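Local coordinates for translation initiation factor eIF2b-like protein (PDB 4ZEM), which is the beta subunit of eIF2B and probably takes part in guanine nucleotide exchange on eIF2 during translation initiation, at residues D317-G322 and T349-P354; V268-K273 and I289-A294. All coordinates share one frame; numbering follows the deposited sequence.

Interaction 1: D317-G322 and T349-P354; sequences DEVSRG and TDYIPP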
# COMPACT_ATOMS: atom_id res chain seq x y z
N ASP A 317 -15.58 -13.08 1.36
CA ASP A 317 -15.95 -14.19 0.50
C ASP A 317 -15.94 -13.75 -0.95
O ASP A 317 -15.64 -14.54 -1.85
CB ASP A 317 -17.32 -14.76 0.89
CG ASP A 317 -17.23 -15.70 2.08
OD1 ASP A 317 -16.12 -15.87 2.62
OD2 ASP A 317 -18.27 -16.27 2.46
N GLU A 318 -16.24 -12.48 -1.19
CA GLU A 318 -16.24 -11.97 -2.55
C GLU A 318 -14.83 -12.08 -3.09
O GLU A 318 -14.63 -12.46 -4.25
CB GLU A 318 -16.70 -10.51 -2.57
CG GLU A 318 -16.47 -9.82 -3.90
CD GLU A 318 -17.11 -8.44 -3.95
OE1 GLU A 318 -17.97 -8.15 -3.09
OE2 GLU A 318 -16.77 -7.66 -4.85
N VAL A 319 -13.85 -11.76 -2.26
CA VAL A 319 -12.46 -11.85 -2.65
C VAL A 319 -12.05 -13.29 -2.95
O VAL A 319 -11.35 -13.55 -3.92
CB VAL A 319 -11.53 -11.27 -1.57
CG1 VAL A 319 -10.08 -11.48 -1.95
CG2 VAL A 319 -11.82 -9.80 -1.35
N SER A 320 -12.50 -14.22 -2.12
CA SER A 320 -12.16 -15.62 -2.31
C SER A 320 -12.73 -16.10 -3.63
O SER A 320 -12.08 -16.84 -4.37
CB SER A 320 -12.71 -16.47 -1.16
OG SER A 320 -12.20 -16.04 0.08
N ARG A 321 -13.94 -15.67 -3.92
CA ARG A 321 -14.61 -16.01 -5.17
C ARG A 321 -13.84 -15.38 -6.32
O ARG A 321 -13.88 -15.86 -7.45
CB ARG A 321 -16.06 -15.53 -5.16
CG ARG A 321 -16.85 -16.00 -3.94
CD ARG A 321 -18.35 -15.81 -4.13
NE ARG A 321 -18.70 -14.44 -4.50
CZ ARG A 321 -18.97 -14.05 -5.75
NH1 ARG A 321 -18.93 -14.93 -6.74
NH2 ARG A 321 -19.27 -12.79 -6.00
N GLY A 322 -13.14 -14.29 -6.02
CA GLY A 322 -12.36 -13.57 -7.00
C GLY A 322 -13.17 -12.48 -7.68
O GLY A 322 -12.72 -11.86 -8.64
N THR A 349 -9.45 -8.97 -10.76
CA THR A 349 -8.50 -9.43 -9.76
C THR A 349 -8.76 -10.88 -9.39
O THR A 349 -9.87 -11.39 -9.51
CB THR A 349 -8.56 -8.57 -8.49
OG1 THR A 349 -9.85 -8.73 -7.88
CG2 THR A 349 -8.34 -7.10 -8.82
N ASP A 350 -7.71 -11.54 -8.93
CA ASP A 350 -7.81 -12.89 -8.43
C ASP A 350 -7.29 -12.93 -7.01
O ASP A 350 -6.65 -11.99 -6.54
CB ASP A 350 -7.02 -13.87 -9.29
CG ASP A 350 -7.77 -14.31 -10.52
OD1 ASP A 350 -8.91 -13.84 -10.74
OD2 ASP A 350 -7.22 -15.15 -11.26
N TYR A 351 -7.62 -14.01 -6.32
CA TYR A 351 -7.19 -14.20 -4.96
C TYR A 351 -6.24 -15.39 -4.90
O TYR A 351 -6.50 -16.43 -5.51
CB TYR A 351 -8.39 -14.40 -4.04
CG TYR A 351 -8.05 -14.92 -2.67
CD1 TYR A 351 -7.66 -14.06 -1.66
CD2 TYR A 351 -8.17 -16.28 -2.37
CE1 TYR A 351 -7.35 -14.53 -0.39
CE2 TYR A 351 -7.87 -16.76 -1.11
CZ TYR A 351 -7.47 -15.88 -0.12
OH TYR A 351 -7.17 -16.34 1.14
N ILE A 352 -5.12 -15.22 -4.22
CA ILE A 352 -4.20 -16.34 -4.03
C ILE A 352 -4.21 -16.72 -2.56
O ILE A 352 -3.90 -15.89 -1.71
CB ILE A 352 -2.78 -15.97 -4.48
CG1 ILE A 352 -2.75 -15.67 -5.98
CG2 ILE A 352 -1.80 -17.09 -4.13
CD1 ILE A 352 -1.38 -15.42 -6.52
N PRO A 353 -4.57 -17.98 -2.27
CA PRO A 353 -4.56 -18.46 -0.88
C PRO A 353 -3.12 -18.59 -0.37
O PRO A 353 -2.20 -18.72 -1.18
CB PRO A 353 -5.28 -19.81 -0.97
CG PRO A 353 -5.07 -20.25 -2.36
CD PRO A 353 -5.00 -19.02 -3.21
N PRO A 354 -2.92 -18.53 0.96
CA PRO A 354 -1.57 -18.52 1.53
C PRO A 354 -0.72 -19.77 1.23
O PRO A 354 0.51 -19.67 1.20
CB PRO A 354 -1.84 -18.41 3.04
CG PRO A 354 -3.24 -18.93 3.22
CD PRO A 354 -3.96 -18.45 2.00
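Tyr-351 on strand 349-352 packs against the last turn of the short helix 317-321, meeting Val-319 and Ser-320. Val-319 CG1 reaches Tyr-351 CD1 at 3.5 Å, and the two side chains cross at about a right angle. The same methyl lies 4.0 Å from Tyr-351 CB, so it covers the root of the tyrosine as well as one ring carbon. The other ortho carbon, Tyr-351 CD2, lies 4.0 Å from the backbone CA of Ser-320. Both helix residues approach the ring obliquely. With CG anti to the backbone N (chi1 166°), the tyrosine ring has Val-319 CG1 near CD1 and Ser-320 CA near CD2.

The backbones also come close, at Gly-322, without bonding across. Gly-322 and Asp-350 are the nearest pair of the two segments, with CA atoms 4.8 Å apart. Gly-322 has a positive phi of 90° and is the C-prime residue of a Schellman motif. Glu-323 N bonds to Glu-318 O, and Gly-322 N makes a weak bond to Val-319 O. The motif ends the helix at the point where the two backbones are nearest.

Two polar groups of the strand are held from outside the segments. Tyr-351 OH is hydrogen-bonded to Asn-278 ND2, and Asp-350 OD2 to Gly-286 N.

Strand 349-352 is an outer strand of a small antiparallel sheet, paired with strand 281-284 through Asp-350 with Val-283 and Ile-352 with Leu-281. Val-319 also touches Leu-282 of that strand, and Ile-352 packs on helix 287-296.

Interaction 2: V268-K273 and I289-A294; sequences VIFGAK and IAAQAA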
# COMPACT_ATOMS: atom_id res chain seq x y z
N VAL A 268 8.91 -17.45 -9.43
CA VAL A 268 7.81 -16.63 -9.93
C VAL A 268 7.58 -15.45 -9.00
O VAL A 268 7.50 -15.62 -7.78
CB VAL A 268 6.50 -17.44 -10.04
CG1 VAL A 268 5.38 -16.55 -10.55
CG2 VAL A 268 6.68 -18.65 -10.96
N ILE A 269 7.46 -14.27 -9.58
CA ILE A 269 7.29 -13.04 -8.81
C ILE A 269 5.99 -12.33 -9.19
O ILE A 269 5.69 -12.17 -10.37
CB ILE A 269 8.49 -12.09 -9.01
CG1 ILE A 269 9.76 -12.75 -8.46
CG2 ILE A 269 8.27 -10.77 -8.31
CD1 ILE A 269 11.00 -11.89 -8.58
N PHE A 270 5.23 -11.90 -8.18
CA PHE A 270 3.99 -11.15 -8.40
C PHE A 270 3.97 -9.85 -7.62
O PHE A 270 4.53 -9.76 -6.52
CB PHE A 270 2.75 -11.93 -7.93
CG PHE A 270 2.50 -13.23 -8.61
CD1 PHE A 270 2.83 -14.42 -7.99
CD2 PHE A 270 1.89 -13.27 -9.85
CE1 PHE A 270 2.58 -15.63 -8.60
CE2 PHE A 270 1.63 -14.48 -10.46
CZ PHE A 270 1.98 -15.66 -9.84
N GLY A 271 3.29 -8.86 -8.17
CA GLY A 271 2.99 -7.68 -7.38
C GLY A 271 1.66 -7.98 -6.70
O GLY A 271 0.73 -8.49 -7.33
N ALA A 272 1.55 -7.67 -5.42
CA ALA A 272 0.29 -7.86 -4.73
C ALA A 272 -0.41 -6.51 -4.64
O ALA A 272 0.21 -5.51 -4.28
CB ALA A 272 0.51 -8.44 -3.35
N LYS A 273 -1.70 -6.49 -4.99
CA LYS A 273 -2.52 -5.31 -4.79
C LYS A 273 -2.85 -5.14 -3.31
O LYS A 273 -3.04 -4.02 -2.83
CB LYS A 273 -3.81 -5.37 -5.61
CG LYS A 273 -3.64 -5.31 -7.11
CD LYS A 273 -4.88 -5.88 -7.80
CE LYS A 273 -4.88 -5.61 -9.30
NZ LYS A 273 -3.56 -5.94 -9.90
N ILE A 289 -3.53 -19.00 -11.21
CA ILE A 289 -3.21 -20.14 -12.05
C ILE A 289 -1.69 -20.30 -12.15
O ILE A 289 -1.17 -21.42 -12.08
CB ILE A 289 -3.82 -19.99 -13.45
CG1 ILE A 289 -5.33 -19.73 -13.34
CG2 ILE A 289 -3.57 -21.24 -14.29
CD1 ILE A 289 -6.04 -19.59 -14.67
N ALA A 290 -0.99 -19.19 -12.33
CA ALA A 290 0.47 -19.22 -12.41
C ALA A 290 1.06 -19.65 -11.07
O ALA A 290 2.06 -20.38 -11.02
CB ALA A 290 1.00 -17.86 -12.82
N ALA A 291 0.45 -19.20 -9.99
CA ALA A 291 0.93 -19.54 -8.66
C ALA A 291 0.84 -21.03 -8.42
O ALA A 291 1.75 -21.63 -7.85
CB ALA A 291 0.14 -18.79 -7.61
N GLN A 292 -0.26 -21.63 -8.85
CA GLN A 292 -0.43 -23.06 -8.67
C GLN A 292 0.56 -23.88 -9.46
O GLN A 292 1.11 -24.86 -8.96
CB GLN A 292 -1.85 -23.49 -9.00
CG GLN A 292 -2.15 -24.90 -8.56
CD GLN A 292 -3.53 -25.04 -7.96
OE1 GLN A 292 -3.68 -25.48 -6.83
NE2 GLN A 292 -4.54 -24.63 -8.72
N ALA A 293 0.81 -23.48 -10.70
CA ALA A 293 1.74 -24.21 -11.54
C ALA A 293 3.11 -24.16 -10.91
O ALA A 293 3.82 -25.16 -10.85
CB ALA A 293 1.77 -23.61 -12.93
N ALA A 294 3.48 -22.99 -10.42
CA ALA A 294 4.76 -22.81 -9.77
C ALA A 294 4.86 -23.73 -8.57
O ALA A 294 5.88 -24.39 -8.36
CB ALA A 294 4.94 -21.37 -9.35
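Phe-270 projects from strand 267-271 toward helix 287-296 and pushes its ring between strand and helix. The CB leaves the strand on the helix side. At chi1 -61° the CG stands anti to the carbonyl carbon, and the outer end of the ring arrives at the helix. Beyond CG, Phe-270 CE1 comes to 4.1 Å from Ala-291 CB. At the tip, Phe-270 CZ lies 3.8 Å from Ala-290 CB. That methyl sits at the ring edge, in the ring plane, and is also 4.2 Å from Phe-270 CE2. The backbone N of Ala-291 approaches CZ obliquely. The aromatic tip is therefore received by two successive alanines.

A second apolar contact lies one helix turn further on. Val-268 CG2, the branch beside the backbone N, touches Ala-294 CB at 3.6 Å. All five touching residues are buried. Alanines face the sheet here. The axes of the two short segments approach to 9.6 Å and run nearly antiparallel, at 154°.

The arrangement belongs to a beta-alpha-beta crossover of the Rossmann-like domain. Strand 267-271 lies in the mixed sheet between the parallel strands 194-198 and 301-304, and the chain enters strand 301-304 after the helix. Phe-270 and Ala-294 both also touch Val-301 there. Helix 258-261 lies beside helix 287-296, with Leu-258 against Ala-290.

The centres of the two contacts are about 13 Å apart. Both segments of interaction 2 precede those of interaction 1 in the chain. Interaction 2 joins a helix to the larger, mixed sheet. Interaction 1 joins a short helix to the small three-stranded sheet. That small sheet takes its other two strands, 274-275 and 281-284, from the chain between 268-273 and 289-294. The contacts meet directly, through Ile-352 CD1 on Ala-291 CB and Thr-349 CG2 on Lys-273 CE. The small sheet is thus packed, through strand 349-352, against helix 287-296, which also covers the mixed Rossmann-like sheet.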